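Local coordinates for PatF (Prochloron didemni, PDB 4BG2), which is probably a prenyltransferase-fold protein of patellamide (cyanobactin) biosynthesis, named PatF; what reaction it performs, if any, is not settled, at residues C48-S53 with Y66-N71; I276-I281 with Y299-D304. All blocks are in the same frame, centred on the assembly; numbering follows the deposited sequence. Where two conformers were deposited one is given.

How the contacts relate
Contacts 1 and 2 are two seams of one antiparallel sheet, ten strands closed into a barrel, with centres about 8 Å apart. Strands 48-57 and 295-303 are neighbours, so contact 1 continues directly into contact 2: Val50 N lies 2.8 Å from Gln302 O, and Cys48 N 2.8 Å from Asp304 OD2, both probable hydrogen bonds. On the inner side Ser49 OG comes 3.1 Å from Asp301 OD1. The junction of 48-57 with 295-303, between the two contacts, joins the first strand to the last and shuts the barrel. In prenyltransferases of this barrel type the lumen holds the active site, and the inward side chains of both contacts probably line the equivalent space here.

Contact 1: C48-S53 with Y66-N71; sequences CSVESS and YEVCNN
Val50 and Val68 stand side by side and point to the same face of the sheet. The two methyls of Val68 share the work: CG2 rests against both branches of Val50, 4.1 Å from its CG2, whereas CG1, set anti to the Val68 backbone N (chi1 -180°), leans toward Cys48 and stops 4.0 Å from its CB. Farther along this face Ser52 OG meets the ring of Tyr66 at its edge and near its plane, 3.3 Å from CD1. Helices 3-25 and 34-42 close over these side chains, Phe37 and Ile41 touching Val68 and His22 meeting the Tyr66 ring, so this is the tightly packed half. The backbone pairing is that of a beta hairpin, strands 48-57 and 60-70, the opening pair of the ten-stranded barrel. Its bonds are short between Glu51 and Glu67, where Glu51 N reaches Glu67 O at 2.7 Å and 170°, and longer toward the other end, where Cys69 N lies 3.2 Å from Ser49 O. On the opposite face, which looks into the barrel, Glu67 is buried and bonded to His124 and Thr120; the looser places are Cys69 and Glu51, both partly exposed, and Glu51, its chain extended, sends OE2 to Tyr246 OH on strand 242-247, three strands round the wall. Past the last strand pair, Asn71 folds back with CG between its backbone N and carbonyl carbon (chi1 62°), which lays ND2 3.2 Å from Cys48 C; the angle to Cys48 O is too poor for a hydrogen bond. An alanine here is likely to strip the cover from the Cys48-Ser49 peptide and leave Trp303, which also touches Asn71, with less to lean on.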
# COMPACT_ATOMS: atom_id res chain seq x y z
N CYS A 48 -14.97 0.66 -5.03
CA CYS A 48 -13.67 0.74 -4.41
C CYS A 48 -13.18 -0.59 -3.87
O CYS A 48 -13.97 -1.47 -3.54
CB CYS A 48 -13.71 1.73 -3.25
SG CYS A 48 -13.81 3.46 -3.77
N SER A 49 -11.87 -0.72 -3.78
CA SER A 49 -11.25 -1.76 -2.99
C SER A 49 -10.68 -1.16 -1.72
O SER A 49 -10.18 -0.03 -1.71
CB SER A 49 -10.17 -2.49 -3.81
OG SER A 49 -8.90 -1.94 -3.56
N VAL A 50 -10.83 -1.87 -0.61
CA VAL A 50 -10.27 -1.44 0.65
C VAL A 50 -9.20 -2.43 1.04
O VAL A 50 -9.49 -3.63 1.17
CB VAL A 50 -11.33 -1.40 1.78
CG1 VAL A 50 -10.68 -0.98 3.09
CG2 VAL A 50 -12.48 -0.47 1.41
N GLU A 51 -7.97 -1.95 1.15
CA GLU A 51 -6.84 -2.81 1.52
C GLU A 51 -6.45 -2.48 2.93
O GLU A 51 -5.83 -1.44 3.18
CB GLU A 51 -5.63 -2.60 0.60
CG GLU A 51 -4.56 -3.69 0.77
CD GLU A 51 -3.46 -3.67 -0.30
OE1 GLU A 51 -3.16 -2.59 -0.82
OE2 GLU A 51 -2.86 -4.74 -0.61
N SER A 52 -6.86 -3.33 3.86
CA SER A 52 -6.52 -3.16 5.27
C SER A 52 -5.23 -3.94 5.57
O SER A 52 -4.91 -4.92 4.91
CB SER A 52 -7.66 -3.68 6.15
OG SER A 52 -8.93 -3.14 5.81
N SER A 53 -4.52 -3.55 6.61
CA SER A 53 -3.35 -4.31 7.02
C SER A 53 -3.04 -4.19 8.50
O SER A 53 -3.60 -3.33 9.22
CB SER A 53 -2.15 -3.88 6.18
OG SER A 53 -1.83 -2.52 6.41
N TYR A 66 -5.20 1.42 6.28
CA TYR A 66 -6.05 1.23 5.13
C TYR A 66 -5.56 1.98 3.91
O TYR A 66 -5.12 3.14 4.01
CB TYR A 66 -7.43 1.78 5.41
CG TYR A 66 -8.04 1.29 6.69
CD1 TYR A 66 -8.68 0.06 6.73
CD2 TYR A 66 -8.00 2.06 7.86
CE1 TYR A 66 -9.24 -0.41 7.90
CE2 TYR A 66 -8.58 1.60 9.03
CZ TYR A 66 -9.20 0.36 9.04
OH TYR A 66 -9.78 -0.14 10.19
N GLU A 67 -5.68 1.33 2.76
CA GLU A 67 -5.57 2.00 1.46
C GLU A 67 -6.87 1.74 0.72
O GLU A 67 -7.29 0.59 0.58
CB GLU A 67 -4.42 1.44 0.60
CG GLU A 67 -3.02 1.59 1.09
CD GLU A 67 -2.68 3.00 1.51
OE1 GLU A 67 -3.06 4.07 0.81
OE2 GLU A 67 -2.03 2.93 2.55
N VAL A 68 -7.50 2.81 0.21
CA VAL A 68 -8.72 2.72 -0.54
C VAL A 68 -8.55 3.37 -1.91
O VAL A 68 -7.96 4.47 -2.05
CB VAL A 68 -9.84 3.42 0.22
CG1 VAL A 68 -11.16 3.34 -0.57
CG2 VAL A 68 -10.02 2.78 1.59
N CYS A 69 -9.06 2.71 -2.94
CA CYS A 69 -9.14 3.36 -4.24
C CYS A 69 -10.23 2.78 -5.11
O CYS A 69 -10.69 1.66 -4.89
CB CYS A 69 -7.80 3.27 -4.98
SG CYS A 69 -7.33 1.59 -5.49
N ASN A 70 -10.61 3.57 -6.11
CA ASN A 70 -11.52 3.13 -7.12
C ASN A 70 -10.86 2.01 -7.92
O ASN A 70 -9.69 2.09 -8.26
CB ASN A 70 -11.93 4.30 -8.02
CG ASN A 70 -12.88 3.88 -9.10
OD1 ASN A 70 -12.50 3.19 -10.04
ND2 ASN A 70 -14.14 4.28 -8.97
N ASN A 71 -11.61 0.95 -8.16
CA ASN A 71 -11.07 -0.24 -8.79
C ASN A 71 -11.70 -0.46 -10.16
O ASN A 71 -11.57 -1.53 -10.71
CB ASN A 71 -11.25 -1.47 -7.86
CG ASN A 71 -12.71 -1.80 -7.56
OD1 ASN A 71 -13.63 -1.46 -8.31
ND2 ASN A 71 -12.91 -2.51 -6.47

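Contact 2: I276-I281 with Y299-D304; sequences ITDVAI and YYDQWD
Asp278 carries CG between its backbone N and carbonyl carbon (chi1 57°), while Asp301 holds CG anti to the backbone N (chi1 -171°), and these two settings bring the carboxylates together on the inner face of the sheet. Asp278 OD1 lies 3.2 Å from Asp301 CB. Asp278 OD2 and Asp301 OD2 are 3.0 Å apart, a pair of acceptors with no hydrogen bond between them. Each is instead met by a donor from above its carboxylate plane: Thr277 OG1 gives a bond to Asp278 OD2 at 2.9 Å, and Trp303 NE1 gives one to Asp301 OD2 at 3.0 Å, the acceptor lying in the indole plane. With NE1 turned to the carboxylate, Thr277 lies across the indole, its CG2 over one face of the five-membered ring, 3.8 Å from the centroid, a CH-pi contact. Thr277 N donates to Asp301 O and Asp301 N donates to Asp278 O, so two residues stand against one, and Thr277 has a psi of -28° instead of an extended value: a classic beta bulge. Regular antiparallel pairing resumes at Ala280 and Tyr299, with bonds in both directions. On the other face the contacts are between carbon atoms: Ile276 places CD1 3.8 Å from Tyr300 CD2 and CG1 3.8 Å from Gln302 CG, while Val279 CG1 packs on Tyr300 CB. A disulfide between Cys275 and Cys306 ties the strand ends together. Strand 242-247 flanks segment 276-281, where His247 and Phe245 bond to the backbone of Val279 and Ile281; strand 48-57 borders 299-304, its Ser52 and Val50 bonding to the backbone of Tyr300 and Gln302. The outer face turns to helix 3-25: Tyr300 OH is hydrogen-bonded to His22 ND1, and Phe18 touches Gln302.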
# COMPACT_ATOMS: atom_id res chain seq x y z
N ILE A 276 -12.66 -11.16 0.31
CA ILE A 276 -11.24 -11.01 0.11
C ILE A 276 -10.80 -11.52 -1.26
O ILE A 276 -10.98 -12.69 -1.58
CB ILE A 276 -10.45 -11.71 1.22
CG1 ILE A 276 -10.79 -11.04 2.56
CG2 ILE A 276 -8.95 -11.61 0.94
CD1 ILE A 276 -10.02 -11.58 3.75
N THR A 277 -10.23 -10.62 -2.06
CA THR A 277 -9.78 -10.94 -3.42
C THR A 277 -8.29 -11.30 -3.45
O THR A 277 -7.87 -12.07 -4.31
CB THR A 277 -10.00 -9.76 -4.37
OG1 THR A 277 -9.38 -8.58 -3.83
CG2 THR A 277 -11.46 -9.50 -4.57
N ASP A 278 -7.51 -10.77 -2.52
CA ASP A 278 -6.09 -11.04 -2.45
C ASP A 278 -5.52 -10.62 -1.09
O ASP A 278 -6.10 -9.79 -0.39
CB ASP A 278 -5.36 -10.29 -3.59
CG ASP A 278 -5.61 -8.79 -3.56
OD1 ASP A 278 -4.86 -8.09 -2.85
OD2 ASP A 278 -6.53 -8.30 -4.26
N VAL A 279 -4.36 -11.19 -0.77
CA VAL A 279 -3.60 -10.89 0.43
C VAL A 279 -2.17 -10.64 0.01
O VAL A 279 -1.78 -10.99 -1.10
CB VAL A 279 -3.66 -12.01 1.48
CG1 VAL A 279 -5.10 -12.24 1.87
CG2 VAL A 279 -3.06 -13.33 0.96
N ALA A 280 -1.41 -10.00 0.88
CA ALA A 280 -0.00 -9.81 0.62
C ALA A 280 0.75 -9.78 1.92
O ALA A 280 0.29 -9.22 2.91
CB ALA A 280 0.24 -8.52 -0.16
N ILE A 281 1.93 -10.37 1.90
CA ILE A 281 2.85 -10.25 2.99
C ILE A 281 3.97 -9.32 2.56
O ILE A 281 4.57 -9.51 1.51
CB ILE A 281 3.43 -11.61 3.38
CG1 ILE A 281 2.30 -12.57 3.74
CG2 ILE A 281 4.40 -11.46 4.55
CD1 ILE A 281 1.45 -12.12 4.92
N TYR A 299 -1.42 -7.70 4.56
CA TYR A 299 -2.42 -6.91 3.83
C TYR A 299 -3.50 -7.86 3.35
O TYR A 299 -3.20 -8.98 2.98
CB TYR A 299 -1.75 -6.26 2.61
CG TYR A 299 -0.82 -5.14 2.94
CD1 TYR A 299 0.51 -5.36 3.25
CD2 TYR A 299 -1.29 -3.81 2.96
CE1 TYR A 299 1.37 -4.28 3.55
CE2 TYR A 299 -0.44 -2.75 3.26
CZ TYR A 299 0.87 -2.98 3.55
OH TYR A 299 1.66 -1.89 3.86
N TYR A 300 -4.75 -7.42 3.37
CA TYR A 300 -5.82 -8.12 2.68
C TYR A 300 -6.72 -7.08 2.02
O TYR A 300 -6.91 -5.98 2.55
CB TYR A 300 -6.58 -9.05 3.63
CG TYR A 300 -7.33 -8.38 4.74
CD1 TYR A 300 -6.71 -8.07 5.93
CD2 TYR A 300 -8.67 -8.09 4.60
CE1 TYR A 300 -7.42 -7.47 6.96
CE2 TYR A 300 -9.39 -7.51 5.63
CZ TYR A 300 -8.75 -7.18 6.80
OH TYR A 300 -9.45 -6.57 7.80
N ASP A 301 -7.30 -7.46 0.87
CA ASP A 301 -8.01 -6.57 -0.02
C ASP A 301 -9.44 -7.05 -0.17
O ASP A 301 -9.68 -8.24 -0.44
CB ASP A 301 -7.31 -6.56 -1.38
CG ASP A 301 -7.85 -5.48 -2.34
OD1 ASP A 301 -8.50 -4.50 -1.92
OD2 ASP A 301 -7.59 -5.62 -3.57
N GLN A 302 -10.39 -6.13 0.05
CA GLN A 302 -11.80 -6.42 -0.07
C GLN A 302 -12.46 -5.46 -1.06
O GLN A 302 -12.14 -4.25 -1.08
CB GLN A 302 -12.46 -6.32 1.30
CG GLN A 302 -12.01 -7.42 2.26
CD GLN A 302 -12.58 -7.25 3.65
OE1 GLN A 302 -12.21 -6.31 4.35
NE2 GLN A 302 -13.44 -8.17 4.07
N TRP A 303 -13.34 -6.00 -1.91
CA TRP A 303 -14.01 -5.22 -2.95
C TRP A 303 -15.45 -4.94 -2.53
O TRP A 303 -16.19 -5.85 -2.15
CB TRP A 303 -13.90 -5.92 -4.33
CG TRP A 303 -12.46 -5.85 -4.93
CD1 TRP A 303 -11.27 -5.80 -4.23
CD2 TRP A 303 -12.09 -5.83 -6.34
NE1 TRP A 303 -10.20 -5.74 -5.10
CE2 TRP A 303 -10.67 -5.76 -6.39
CE3 TRP A 303 -12.81 -5.86 -7.55
CZ2 TRP A 303 -9.96 -5.72 -7.60
CZ3 TRP A 303 -12.10 -5.83 -8.75
CH2 TRP A 303 -10.69 -5.76 -8.76
N ASP A 304 -15.85 -3.67 -2.60
CA ASP A 304 -17.13 -3.25 -2.04
C ASP A 304 -18.37 -3.69 -2.81
O ASP A 304 -19.47 -3.40 -2.40
CB ASP A 304 -17.14 -1.73 -1.79
CG ASP A 304 -17.12 -0.91 -3.07
OD1 ASP A 304 -17.36 -1.43 -4.19
OD2 ASP A 304 -16.88 0.31 -2.95